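Local coordinates for phosphatidylethanolamine-binding protein (Plasmodium vivax, PDB 2GZQ) that probably binds phosphatidylethanolamine or related phosphate-bearing ligands in a small conserved pocket, as its family does, at residues D98-A103 against T122-V127; I84-P89 against R139-L144; P13-L18 against E31-T36; K47-G52 against N193-R198. All blocks are in the same frame, centred on the assembly; numbering follows the deposited sequence. Where two conformers were deposited one is given.

Contact 1 (D98-A103 against T122-V127); sequences DYVHWA and TLLPYV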
loop_
_atom_site.group_PDB
_atom_site.type_symbol
_atom_site.label_atom_id
_atom_site.label_comp_id
_atom_site.label_asym_id
_atom_site.label_seq_id
_atom_site.Cartn_x
_atom_site.Cartn_y
_atom_site.Cartn_z
ATOM N N ASP A 98 -8.626 -5.688 4.796
ATOM C CA ASP A 98 -8.096 -4.740 3.800
ATOM C C ASP A 98 -8.264 -5.337 2.412
ATOM O O ASP A 98 -7.898 -6.490 2.174
ATOM C CB ASP A 98 -6.596 -4.565 4.010
ATOM C CG ASP A 98 -6.241 -3.815 5.277
ATOM O OD1 ASP A 98 -7.066 -3.004 5.731
ATOM O OD2 ASP A 98 -5.107 -4.007 5.776
ATOM N N TYR A 99 -8.774 -4.578 1.460
ATOM C CA TYR A 99 -8.731 -4.997 0.054
ATOM C C TYR A 99 -7.359 -4.661 -0.499
ATOM O O TYR A 99 -6.912 -3.517 -0.383
ATOM C CB TYR A 99 -9.838 -4.290 -0.733
ATOM C CG TYR A 99 -9.987 -4.771 -2.155
ATOM C CD1 TYR A 99 -10.916 -5.740 -2.483
ATOM C CD2 TYR A 99 -9.166 -4.304 -3.129
ATOM C CE1 TYR A 99 -11.034 -6.187 -3.802
ATOM C CE2 TYR A 99 -9.271 -4.761 -4.448
ATOM C CZ TYR A 99 -10.212 -5.690 -4.752
ATOM O OH TYR A 99 -10.290 -6.136 -6.067
ATOM N N VAL A 100 -6.684 -5.639 -1.091
ATOM C CA VAL A 100 -5.352 -5.408 -1.605
ATOM C C VAL A 100 -5.344 -5.170 -3.121
ATOM O O VAL A 100 -5.646 -6.056 -3.912
ATOM C CB VAL A 100 -4.339 -6.489 -1.133
ATOM C CG1 VAL A 100 -4.793 -7.878 -1.485
ATOM C CG2 VAL A 100 -2.928 -6.184 -1.672
ATOM N N HIS A 101 -5.007 -3.940 -3.484
ATOM C CA HIS A 101 -4.897 -3.528 -4.862
ATOM C C HIS A 101 -3.598 -3.927 -5.539
ATOM O O HIS A 101 -3.580 -4.074 -6.773
ATOM C CB HIS A 101 -5.062 -2.007 -4.922
ATOM C CG HIS A 101 -6.444 -1.567 -4.615
ATOM N ND1 HIS A 101 -7.471 -1.716 -5.508
ATOM C CD2 HIS A 101 -6.999 -1.041 -3.495
ATOM C CE1 HIS A 101 -8.603 -1.296 -4.957
ATOM N NE2 HIS A 101 -8.339 -0.875 -3.732
ATOM N N TRP A 102 -2.505 -4.027 -4.797
ATOM C CA TRP A 102 -1.178 -4.104 -5.411
ATOM C C TRP A 102 -0.196 -4.546 -4.360
ATOM O O TRP A 102 -0.245 -4.056 -3.230
ATOM C CB TRP A 102 -0.810 -2.724 -5.979
ATOM C CG TRP A 102 0.486 -2.643 -6.725
ATOM C CD1 TRP A 102 1.087 -3.614 -7.479
ATOM C CD2 TRP A 102 1.325 -1.495 -6.795
ATOM N NE1 TRP A 102 2.256 -3.124 -8.018
ATOM C CE2 TRP A 102 2.425 -1.827 -7.605
ATOM C CE3 TRP A 102 1.245 -0.209 -6.245
ATOM C CZ2 TRP A 102 3.461 -0.938 -7.855
ATOM C CZ3 TRP A 102 2.266 0.688 -6.518
ATOM C CH2 TRP A 102 3.360 0.323 -7.321
ATOM N N ALA A 103 0.690 -5.469 -4.721
ATOM C CA ALA A 103 1.814 -5.857 -3.871
ATOM C C ALA A 103 3.025 -6.124 -4.718
ATOM O O ALA A 103 3.010 -7.002 -5.586
ATOM C CB ALA A 103 1.499 -7.103 -3.051
ATOM N N THR A 122 6.268 -8.938 -8.660
ATOM C CA THR A 122 4.901 -8.503 -8.510
ATOM C C THR A 122 4.041 -9.629 -7.934
ATOM O O THR A 122 3.669 -10.572 -8.631
ATOM C CB THR A 122 4.341 -7.952 -9.827
ATOM O OG1 THR A 122 5.094 -6.779 -10.183
ATOM C CG2 THR A 122 2.893 -7.574 -9.710
ATOM N N LEU A 123 3.809 -9.570 -6.639
ATOM C CA LEU A 123 3.089 -10.624 -5.946
ATOM C C LEU A 123 1.585 -10.527 -6.211
ATOM O O LEU A 123 0.893 -11.513 -6.321
ATOM C CB LEU A 123 3.361 -10.530 -4.446
ATOM C CG LEU A 123 4.799 -10.763 -4.018
ATOM C CD1 LEU A 123 4.955 -10.413 -2.521
ATOM C CD2 LEU A 123 5.227 -12.168 -4.277
ATOM N N LEU A 124 1.087 -9.299 -6.349
ATOM C CA LEU A 124 -0.291 -9.044 -6.779
ATOM C C LEU A 124 -0.268 -7.866 -7.749
ATOM O O LEU A 124 0.047 -6.740 -7.331
ATOM C CB LEU A 124 -1.195 -8.725 -5.587
ATOM C CG LEU A 124 -1.368 -9.891 -4.612
ATOM C CD1 LEU A 124 -2.010 -9.391 -3.321
ATOM C CD2 LEU A 124 -2.229 -11.000 -5.227
ATOM N N PRO A 125 -0.638 -8.098 -9.026
ATOM C CA PRO A 125 -0.529 -6.991 -9.951
ATOM C C PRO A 125 -1.583 -5.924 -9.655
ATOM O O PRO A 125 -2.671 -6.215 -9.146
ATOM C CB PRO A 125 -0.762 -7.639 -11.315
ATOM C CG PRO A 125 -1.573 -8.863 -11.032
ATOM C CD PRO A 125 -1.177 -9.316 -9.662
ATOM N N TYR A 126 -1.254 -4.686 -9.985
ATOM C CA TYR A 126 -2.105 -3.540 -9.701
ATOM C C TYR A 126 -3.491 -3.711 -10.280
ATOM O O TYR A 126 -3.632 -3.962 -11.493
ATOM C CB TYR A 126 -1.461 -2.276 -10.290
ATOM C CG TYR A 126 -2.241 -1.032 -9.967
ATOM C CD1 TYR A 126 -1.988 -0.310 -8.827
ATOM C CD2 TYR A 126 -3.252 -0.591 -10.809
ATOM C CE1 TYR A 126 -2.688 0.836 -8.536
ATOM C CE2 TYR A 126 -3.992 0.550 -10.514
ATOM C CZ TYR A 126 -3.720 1.248 -9.356
ATOM O OH TYR A 126 -4.444 2.384 -9.011
ATOM N N VAL A 127 -4.511 -3.484 -9.460
ATOM C CA VAL A 127 -5.863 -3.255 -9.949
ATOM C C VAL A 127 -6.366 -2.015 -9.253
ATOM O O VAL A 127 -6.170 -1.842 -8.040
ATOM C CB VAL A 127 -6.784 -4.452 -9.685
ATOM C CG1 VAL A 127 -6.265 -5.696 -10.381
ATOM C CG2 VAL A 127 -6.959 -4.696 -8.193
HETATM O O HOH W 1 4.136 -4.193 -9.982
#
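Ala103 and Leu124 form an antiparallel hydrogen-bonded pair where edge strand 121-124 joins the six-stranded mixed sheet. Ala103 N reaches Leu124 O at 3.0 Å, and Leu124 N returns to Ala103 O at 3.1 Å, both donors lying in the carbonyl plane on a lone pair. Leu123 N adds a weaker, bent bond to the same Ala103 O, because Leu123 and Leu124 both face Ala103 in a classic beta bulge. The CB atoms of Ala103 and Leu124 touch on one face of the sheet, where Leu124 CD1 also wedges against both methyls of Val100. Trp102 serves the other side. Its CG stands anti to the backbone N (chi1 -176°), which carries the indole under Tyr126: CB of Tyr126 sits over the five-membered ring, and the tyrosine ring turns its edge to that face, the planes 75° apart. Tyr126 OH goes on to Thr60 O. Past the strand end, Val127 N binds His101 O, and His101 ND1 donates to Val127 O at 2.8 Å, somewhat out of the imidazole plane. At the indole edge, Trp102 NE1 donates to a water 2.9 Å away, which lies 2.8 Å from Thr122 OG1.

Contact 2 (I84-P89 against R139-L144); sequences IDPDFP and RISFIL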
loop_
_atom_site.group_PDB
_atom_site.type_symbol
_atom_site.label_atom_id
_atom_site.label_comp_id
_atom_site.label_asym_id
_atom_site.label_seq_id
_atom_site.Cartn_x
_atom_site.Cartn_y
_atom_site.Cartn_z
ATOM N N ILE A 84 -3.659 -0.672 -0.424
ATOM C CA ILE A 84 -4.858 -1.254 0.155
ATOM C C ILE A 84 -5.997 -0.254 0.232
ATOM O O ILE A 84 -5.792 0.956 0.276
ATOM C CB ILE A 84 -4.632 -1.854 1.549
ATOM C CG1 ILE A 84 -4.150 -0.786 2.508
ATOM C CG2 ILE A 84 -3.667 -3.012 1.488
ATOM C CD1 ILE A 84 -4.353 -1.133 3.943
ATOM N N ASP A 85 -7.206 -0.786 0.323
ATOM C CA ASP A 85 -8.382 -0.038 0.754
ATOM C C ASP A 85 -8.894 -0.636 2.061
ATOM O O ASP A 85 -9.467 -1.728 2.044
ATOM C CB ASP A 85 -9.457 -0.091 -0.326
ATOM C CG ASP A 85 -10.667 0.766 0.007
ATOM O OD1 ASP A 85 -11.640 0.758 -0.788
ATOM O OD2 ASP A 85 -10.621 1.448 1.053
ATOM N N PRO A 86 -8.686 0.047 3.184
ATOM C CA PRO A 86 -9.217 -0.418 4.447
ATOM C C PRO A 86 -10.715 -0.169 4.589
ATOM O O PRO A 86 -11.329 -0.621 5.544
ATOM C CB PRO A 86 -8.429 0.401 5.482
ATOM C CG PRO A 86 -8.166 1.711 4.746
ATOM C CD PRO A 86 -7.992 1.344 3.308
ATOM N N ASP A 87 -11.300 0.540 3.645
ATOM C CA ASP A 87 -12.682 0.985 3.709
ATOM C C ASP A 87 -13.534 0.316 2.644
ATOM O O ASP A 87 -14.388 0.927 2.000
ATOM C CB ASP A 87 -12.682 2.490 3.570
ATOM C CG ASP A 87 -11.931 3.169 4.712
ATOM O OD1 ASP A 87 -12.062 2.693 5.857
ATOM O OD2 ASP A 87 -11.219 4.175 4.474
ATOM N N PHE A 88 -13.258 -0.954 2.420
ATOM C CA PHE A 88 -13.902 -1.730 1.362
ATOM C C PHE A 88 -14.885 -2.727 1.936
ATOM O O PHE A 88 -14.527 -3.451 2.862
ATOM C CB PHE A 88 -12.835 -2.508 0.588
ATOM C CG PHE A 88 -13.399 -3.318 -0.527
ATOM C CD1 PHE A 88 -13.856 -4.590 -0.312
ATOM C CD2 PHE A 88 -13.509 -2.779 -1.803
ATOM C CE1 PHE A 88 -14.407 -5.331 -1.340
ATOM C CE2 PHE A 88 -14.067 -3.525 -2.832
ATOM C CZ PHE A 88 -14.517 -4.790 -2.590
ATOM N N PRO A 89 -16.078 -2.836 1.355
ATOM C CA PRO A 89 -16.601 -2.077 0.235
ATOM C C PRO A 89 -17.013 -0.664 0.554
ATOM O O PRO A 89 -17.170 0.143 -0.373
ATOM C CB PRO A 89 -17.803 -2.901 -0.245
ATOM C CG PRO A 89 -18.145 -3.784 0.849
ATOM C CD PRO A 89 -16.967 -3.925 1.755
ATOM N N ARG A 139 -9.926 5.571 2.373
ATOM C CA ARG A 139 -8.536 5.936 2.645
ATOM C C ARG A 139 -7.603 4.976 1.916
ATOM O O ARG A 139 -7.063 4.052 2.516
ATOM C CB ARG A 139 -8.310 5.918 4.161
ATOM C CG ARG A 139 -9.174 6.962 4.886
ATOM C CD ARG A 139 -9.241 6.732 6.379
ATOM N NE ARG A 139 -9.995 5.521 6.671
ATOM C CZ ARG A 139 -10.123 4.992 7.880
ATOM N NH1 ARG A 139 -9.556 5.561 8.949
ATOM N NH2 ARG A 139 -10.819 3.887 8.027
ATOM N N ILE A 140 -7.420 5.208 0.627
ATOM C CA ILE A 140 -6.570 4.372 -0.207
ATOM C C ILE A 140 -5.120 4.603 0.246
ATOM O O ILE A 140 -4.626 5.728 0.226
ATOM C CB ILE A 140 -6.789 4.711 -1.680
ATOM C CG1 ILE A 140 -8.249 4.507 -2.099
ATOM C CG2 ILE A 140 -5.824 3.917 -2.547
ATOM C CD1 ILE A 140 -8.789 3.163 -1.899
ATOM N N SER A 141 -4.482 3.538 0.711
ATOM C CA SER A 141 -3.265 3.627 1.475
ATOM C C SER A 141 -2.137 2.827 0.857
ATOM O O SER A 141 -2.342 1.757 0.265
ATOM C CB SER A 141 -3.524 3.104 2.877
ATOM O OG SER A 141 -4.495 3.870 3.589
ATOM N N PHE A 142 -0.926 3.344 1.041
ATOM C CA PHE A 142 0.296 2.735 0.544
ATOM C C PHE A 142 1.213 2.502 1.729
ATOM O O PHE A 142 1.592 3.445 2.401
ATOM C CB PHE A 142 0.974 3.664 -0.463
ATOM C CG PHE A 142 0.191 3.894 -1.729
ATOM C CD1 PHE A 142 -0.862 4.767 -1.746
ATOM C CD2 PHE A 142 0.529 3.246 -2.896
ATOM C CE1 PHE A 142 -1.559 5.014 -2.917
ATOM C CE2 PHE A 142 -0.180 3.485 -4.078
ATOM C CZ PHE A 142 -1.222 4.348 -4.054
ATOM N N ILE A 143 1.595 1.252 1.976
ATOM C CA ILE A 143 2.430 0.887 3.106
ATOM C C ILE A 143 3.755 0.325 2.577
ATOM O O ILE A 143 3.772 -0.621 1.777
ATOM C CB ILE A 143 1.760 -0.191 3.967
ATOM C CG1 ILE A 143 0.370 0.247 4.447
ATOM C CG2 ILE A 143 2.659 -0.554 5.142
ATOM C CD1 ILE A 143 -0.501 -0.872 4.940
ATOM N N LEU A 144 4.840 0.919 3.027
ATOM C CA LEU A 144 6.180 0.562 2.621
ATOM C C LEU A 144 6.921 -0.094 3.762
ATOM O O LEU A 144 6.958 0.474 4.873
ATOM C CB LEU A 144 6.948 1.829 2.210
ATOM C CG LEU A 144 8.271 1.623 1.511
ATOM C CD1 LEU A 144 8.065 1.068 0.109
ATOM C CD2 LEU A 144 9.089 2.938 1.498
#
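Arg139 lays the edge of its guanidinium against the carboxylate of Asp87, the two planes only 4° apart. The grip is side-on: NH2 meets OD1 at 2.8 Å and NE meets OD2 at 2.9 Å, each on a syn lone pair and almost straight. A bend at chi3 (-69°) folds the arginine back for this. Asp87 OD2 also takes Arg139 N, on its anti lone pair at 2.8 Å, so one carboxylate ties down both the backbone and the head group of the arginine. NH1 and NH2 are further held by Glu21 O and His26 ND1. Pro86 CD presses on Arg139 O, and Ile140 CD1 packs on the flat carboxylate group of Asp85, 3.6 Å from CG. Asp85 OD2 receives Asp87 N in an Asx turn, while OD1 binds His138 ND1. Alongside, Ile84 and Ser141 make an antiparallel hydrogen-bonded pair, with Ile84 CD1 touching Ile143 CD1. The sequences Asp85-Pro86-Asp87-Phe88-Pro89 and His138-Arg139 match the DPDxP and GxHR signatures that build the ligand pocket of phosphatidylethanolamine-binding proteins.

Contact 3 (P13-L18 against E31-T36); sequences PTIEEL and ENVDLT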
loop_
_atom_site.group_PDB
_atom_site.type_symbol
_atom_site.label_atom_id
_atom_site.label_comp_id
_atom_site.label_asym_id
_atom_site.label_seq_id
_atom_site.Cartn_x
_atom_site.Cartn_y
_atom_site.Cartn_z
ATOM N N PRO A 13 4.240 11.003 7.116
ATOM C CA PRO A 13 3.156 11.251 8.057
ATOM C C PRO A 13 3.629 11.138 9.505
ATOM O O PRO A 13 4.485 10.309 9.810
ATOM C CB PRO A 13 2.153 10.152 7.704
ATOM C CG PRO A 13 2.358 9.956 6.205
ATOM C CD PRO A 13 3.853 10.055 6.056
ATOM N N THR A 14 3.081 11.973 10.391
ATOM C CA THR A 14 3.337 11.829 11.803
ATOM C C THR A 14 2.300 10.920 12.453
ATOM O O THR A 14 1.195 10.716 11.925
ATOM C CB THR A 14 3.284 13.179 12.487
ATOM O OG1 THR A 14 1.939 13.660 12.451
ATOM C CG2 THR A 14 4.237 14.191 11.825
ATOM N N ILE A 15 2.653 10.384 13.611
ATOM C CA ILE A 15 1.717 9.574 14.386
ATOM C C ILE A 15 0.440 10.332 14.693
ATOM O O ILE A 15 -0.666 9.801 14.578
ATOM C CB ILE A 15 2.404 9.066 15.674
ATOM C CG1 ILE A 15 3.595 8.155 15.343
ATOM C CG2 ILE A 15 1.451 8.346 16.561
ATOM C CD1 ILE A 15 3.217 6.919 14.542
ATOM N N GLU A 16 0.585 11.582 15.092
ATOM C CA GLU A 16 -0.590 12.368 15.405
ATOM C C GLU A 16 -1.518 12.547 14.195
ATOM O O GLU A 16 -2.736 12.459 14.346
ATOM C CB GLU A 16 -0.201 13.701 16.034
ATOM C CG GLU A 16 0.249 14.731 15.045
ATOM C CD GLU A 16 -0.864 15.671 14.661
ATOM O OE1 GLU A 16 -1.903 15.676 15.355
ATOM O OE2 GLU A 16 -0.697 16.407 13.666
ATOM N N GLU A 17 -0.958 12.757 13.008
ATOM C CA GLU A 17 -1.733 12.830 11.777
ATOM C C GLU A 17 -2.509 11.534 11.536
ATOM O O GLU A 17 -3.694 11.530 11.163
ATOM C CB GLU A 17 -0.717 12.989 10.631
ATOM C CG GLU A 17 -1.070 13.868 9.500
ATOM C CD GLU A 17 0.068 13.953 8.487
ATOM O OE1 GLU A 17 -0.250 14.105 7.288
ATOM O OE2 GLU A 17 1.280 13.896 8.870
ATOM N N LEU A 18 -1.817 10.425 11.689
ATOM C CA LEU A 18 -2.450 9.141 11.473
ATOM C C LEU A 18 -3.536 8.831 12.493
ATOM O O LEU A 18 -4.565 8.229 12.151
ATOM C CB LEU A 18 -1.410 8.028 11.424
ATOM C CG LEU A 18 -0.383 8.130 10.288
ATOM C CD1 LEU A 18 0.512 6.889 10.211
ATOM C CD2 LEU A 18 -0.998 8.437 8.958
ATOM N N GLU A 31 0.755 2.768 17.818
ATOM C CA GLU A 31 1.476 3.974 17.505
ATOM C C GLU A 31 2.957 3.711 17.316
ATOM O O GLU A 31 3.728 4.654 17.184
ATOM C CB GLU A 31 1.320 4.930 18.684
ATOM C CG GLU A 31 1.893 4.354 19.978
ATOM C CD GLU A 31 1.106 4.758 21.210
ATOM O OE1 GLU A 31 0.291 5.702 21.107
ATOM O OE2 GLU A 31 1.308 4.132 22.279
ATOM N N ASN A 32 3.383 2.448 17.373
ATOM C CA ASN A 32 4.802 2.150 17.360
ATOM C C ASN A 32 5.431 1.922 15.987
ATOM O O ASN A 32 6.491 1.326 15.859
ATOM C CB ASN A 32 5.121 1.005 18.316
ATOM C CG ASN A 32 4.843 1.360 19.745
ATOM O OD1 ASN A 32 5.101 2.480 20.179
ATOM N ND2 ASN A 32 4.313 0.414 20.482
ATOM N N VAL A 33 4.830 2.486 14.965
ATOM C CA VAL A 33 5.405 2.389 13.626
ATOM C C VAL A 33 6.487 3.442 13.425
ATOM O O VAL A 33 6.349 4.556 13.909
ATOM C CB VAL A 33 4.326 2.527 12.556
ATOM C CG1 VAL A 33 3.406 1.326 12.619
ATOM C CG2 VAL A 33 3.529 3.807 12.727
ATOM N N ASP A 34 7.564 3.066 12.730
ATOM C CA ASP A 34 8.775 3.860 12.608
ATOM C C ASP A 34 8.828 4.449 11.204
ATOM O O ASP A 34 9.509 3.918 10.336
ATOM C CB ASP A 34 9.969 2.929 12.837
ATOM C CG ASP A 34 11.259 3.666 13.079
ATOM O OD1 ASP A 34 11.247 4.892 13.283
ATOM O OD2 ASP A 34 12.321 3.001 13.078
ATOM N N LEU A 35 8.070 5.513 10.975
ATOM C CA LEU A 35 7.906 6.058 9.635
ATOM C C LEU A 35 9.002 7.057 9.346
ATOM O O LEU A 35 8.976 8.183 9.852
ATOM C CB LEU A 35 6.534 6.714 9.480
ATOM C CG LEU A 35 5.351 5.766 9.707
ATOM C CD1 LEU A 35 4.028 6.509 9.577
ATOM C CD2 LEU A 35 5.399 4.645 8.703
ATOM N N THR A 36 9.981 6.623 8.579
ATOM C CA THR A 36 11.145 7.454 8.301
ATOM C C THR A 36 11.440 7.671 6.825
ATOM O O THR A 36 12.287 8.509 6.498
ATOM C CB THR A 36 12.406 6.890 8.943
ATOM O OG1 THR A 36 12.706 5.622 8.362
ATOM C CG2 THR A 36 12.261 6.740 10.470
#
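Leu18 and Leu35 reach toward each other tip to tip, CD1 to CD1 at 3.6 Å, where the first turn of helix 15-20 leans on the irregular loop that precedes strand 39-42. The helix begins with a capping box: Glu17 N donates to Thr14 OG1 at 3.1 Å, and Thr14 N donates back to Glu17 OE2 at 3.0 Å. With its start fixed in this way, the helix turns Ile15 and Leu18 to the loop. The dense part is made mainly by aliphatic side chains and has no hydrogen bond across it. Leu35 CD1, besides meeting Leu18, lies 3.8 Å from Pro13 O, while Leu18 continues inward onto Ile23, Ile24 and Trp194. Val33 comes in beside this pair, backed by Phe28. On the other side the contact thins out toward solvent. Of the Glu31 side chain, CB makes the approach, 4.0 Å from Ile15 CG2; its CG takes the position between backbone N and carbonyl carbon (chi1 61°), and the chain bends away to put OE1 in a salt bridge with Lys19. Asn32, next in the chain, points away from the helix. Ile15 spans the two regimes: its CD1 rests 3.6 Å from Val33 CG2 and 3.5 Å from the carbonyl oxygen of Glu31.

Contact 4 (K47-G52 against N193-R198); sequences KEVNHG and NWCQMR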
loop_
_atom_site.group_PDB
_atom_site.type_symbol
_atom_site.label_atom_id
_atom_site.label_comp_id
_atom_site.label_asym_id
_atom_site.label_seq_id
_atom_site.Cartn_x
_atom_site.Cartn_y
_atom_site.Cartn_z
ATOM N N LYS A 47 -1.464 14.441 -10.432
ATOM C CA LYS A 47 -2.325 13.542 -9.662
ATOM C C LYS A 47 -1.502 12.729 -8.688
ATOM O O LYS A 47 -1.036 11.625 -8.982
ATOM C CB LYS A 47 -3.113 12.656 -10.614
ATOM C CG LYS A 47 -4.249 11.919 -9.966
ATOM C CD LYS A 47 -4.963 11.080 -11.015
ATOM C CE LYS A 47 -6.159 10.391 -10.458
ATOM N NZ LYS A 47 -7.270 11.349 -10.182
ATOM N N GLU A 48 -1.310 13.315 -7.525
ATOM C CA GLU A 48 -0.376 12.834 -6.522
ATOM C C GLU A 48 -1.102 12.400 -5.240
ATOM O O GLU A 48 -2.126 12.976 -4.874
ATOM C CB GLU A 48 0.658 13.919 -6.221
ATOM C CG GLU A 48 1.600 14.168 -7.385
ATOM C CD GLU A 48 2.475 15.399 -7.210
ATOM O OE1 GLU A 48 2.551 15.955 -6.087
ATOM O OE2 GLU A 48 3.100 15.807 -8.213
ATOM N N VAL A 49 -0.582 11.381 -4.573
ATOM C CA VAL A 49 -1.093 10.934 -3.300
ATOM C C VAL A 49 -0.292 11.661 -2.226
ATOM O O VAL A 49 0.934 11.492 -2.140
ATOM C CB VAL A 49 -0.908 9.403 -3.185
ATOM C CG1 VAL A 49 -1.356 8.887 -1.808
ATOM C CG2 VAL A 49 -1.680 8.702 -4.265
ATOM N N ASN A 50 -0.960 12.469 -1.410
ATOM C CA ASN A 50 -0.274 13.401 -0.509
ATOM C C ASN A 50 -1.007 13.606 0.806
ATOM O O ASN A 50 -1.701 14.603 0.992
ATOM C CB ASN A 50 -0.074 14.750 -1.193
ATOM C CG ASN A 50 0.760 15.704 -0.360
ATOM O OD1 ASN A 50 1.654 15.287 0.362
ATOM N ND2 ASN A 50 0.464 17.000 -0.461
ATOM N N HIS A 51 -0.864 12.651 1.723
ATOM C CA HIS A 51 -1.317 12.808 3.107
ATOM C C HIS A 51 -2.801 13.114 3.224
ATOM O O HIS A 51 -3.207 14.027 3.951
ATOM C CB HIS A 51 -0.544 13.929 3.803
ATOM C CG HIS A 51 0.895 13.612 4.056
ATOM N ND1 HIS A 51 1.486 13.804 5.286
ATOM C CD2 HIS A 51 1.876 13.160 3.236
ATOM C CE1 HIS A 51 2.763 13.478 5.218
ATOM N NE2 HIS A 51 3.026 13.080 3.985
ATOM N N GLY A 52 -3.623 12.335 2.537
ATOM C CA GLY A 52 -5.048 12.419 2.738
ATOM C C GLY A 52 -5.760 13.451 1.887
ATOM O O GLY A 52 -6.901 13.772 2.150
ATOM N N ASN A 193 1.787 6.445 2.864
ATOM C CA ASN A 193 1.079 7.616 2.329
ATOM C C ASN A 193 -0.320 7.172 2.012
ATOM O O ASN A 193 -0.616 5.979 1.919
ATOM C CB ASN A 193 1.794 8.164 1.082
ATOM C CG ASN A 193 1.632 9.647 0.907
ATOM O OD1 ASN A 193 0.623 10.252 1.354
ATOM N ND2 ASN A 193 2.614 10.250 0.224
ATOM N N TRP A 194 -1.232 8.132 1.881
ATOM C CA TRP A 194 -2.620 7.782 1.586
ATOM C C TRP A 194 -3.311 8.979 0.981
ATOM O O TRP A 194 -2.820 10.110 1.062
ATOM C CB TRP A 194 -3.370 7.291 2.861
ATOM C CG TRP A 194 -3.907 8.394 3.741
ATOM C CD1 TRP A 194 -5.207 8.731 3.871
ATOM C CD2 TRP A 194 -3.169 9.271 4.602
ATOM N NE1 TRP A 194 -5.343 9.779 4.763
ATOM C CE2 TRP A 194 -4.106 10.120 5.239
ATOM C CE3 TRP A 194 -1.819 9.420 4.903
ATOM C CZ2 TRP A 194 -3.717 11.133 6.140
ATOM C CZ3 TRP A 194 -1.430 10.424 5.817
ATOM C CH2 TRP A 194 -2.380 11.266 6.410
ATOM N N CYS A 195 -4.482 8.704 0.401
ATOM C CA CYS A 195 -5.387 9.740 -0.076
ATOM C C CYS A 195 -6.793 9.323 0.272
ATOM O O CYS A 195 -7.007 8.219 0.768
ATOM C CB CYS A 195 -5.211 9.924 -1.598
ATOM S SG CYS A 195 -5.654 8.493 -2.599
ATOM N N GLN A 196 -7.747 10.227 0.039
ATOM C CA GLN A 196 -9.158 9.912 0.176
ATOM C C GLN A 196 -9.819 9.902 -1.196
ATOM O O GLN A 196 -9.613 10.816 -1.995
ATOM C CB GLN A 196 -9.823 10.957 1.055
ATOM C CG GLN A 196 -9.367 11.034 2.516
ATOM C CD GLN A 196 -10.006 12.226 3.223
ATOM O OE1 GLN A 196 -11.093 12.110 3.762
ATOM N NE2 GLN A 196 -9.333 13.374 3.213
HETATM N N MSE A 197 -10.608 8.877 -1.488
HETATM C CA MSE A 197 -11.263 8.766 -2.787
HETATM C C MSE A 197 -12.722 8.422 -2.588
HETATM O O MSE A 197 -13.065 7.624 -1.722
HETATM C CB MSE A 197 -10.636 7.657 -3.625
HETATM C CG MSE A 197 -9.286 7.984 -4.206
HETATM SE SE MSE A 197 -8.609 6.550 -5.349
HETATM C CE MSE A 197 -9.381 7.074 -6.975
ATOM N N ARG A 198 -13.588 9.026 -3.400
ATOM C CA ARG A 198 -14.983 8.625 -3.465
ATOM C C ARG A 198 -15.426 8.594 -4.919
ATOM O O ARG A 198 -14.739 9.149 -5.778
ATOM C CB ARG A 198 -15.867 9.569 -2.641
ATOM C CG ARG A 198 -15.812 11.031 -3.069
ATOM C CD ARG A 198 -16.751 11.923 -2.223
ATOM N NE ARG A 198 -18.164 11.589 -2.352
ATOM C CZ ARG A 198 -18.979 12.133 -3.251
ATOM N NH1 ARG A 198 -18.510 13.021 -4.123
ATOM N NH2 ARG A 198 -20.251 11.785 -3.291
HETATM O O HOH W 2 3.508 13.057 -0.252
#
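The indole of Trp194 carries the backbone of His51 and Gly52 on one face. Gly52 N sits 3.5 Å above the ring plane, over its centre, with CA of His51 over the six-membered ring and CA of Gly52 over the five-membered ring. Having no side chain, Gly52 can bring CA to within 3.3 Å of Trp194 NE1. The imidazole of His51 is oblique to the indole and stands almost perpendicular, at 87°, to the amide of Asn193. That amide grips the turn: OD1 accepts His51 N at 2.8 Å in its carbonyl plane and takes Trp194 N as well. Gly52 N donates to Trp194 O at 2.8 Å from above the carbonyl plane, whereas Gln196 NE2 meets Gly52 O at 2.7 Å within both planes. A water links Asn50 OD1 to Asn193 ND2. Val49 CG1 packs on Trp194 C and Cys195 CB, and the Val49 side chain also touches Ile41 of strand 39-42, Leu55 of strand 54-56 and Phe142 of strand 138-148; His51 ND1 is bound by Glu17 of helix 15-20.

Overall arrangement
Contacts 1 and 2 and strand 193-198 of contact 4 follow one six-stranded sheet from edge strand 121-124 inward; segment 47-52 brings in the edge of the four-stranded sheet. Contacts 1 and 2, centres about 11 Å apart, join where Asp85 N meets Tyr99 O at 2.8 Å; contact 2 passes to contact 4, about 10 Å away between centres, through Phe142 N and Asn193 O, also 2.8 Å apart. Contact 3 lies outside the sheet and docks on contact 4 through Glu17 OE1 and His51 ND1, 2.7 Å apart, and through Leu18 against Trp194. The probable ligand pocket falls between contacts 1 and 2, where His101 packs against Asp85; contact 3 does not touch contact 2, their nearest atoms about 6 Å apart.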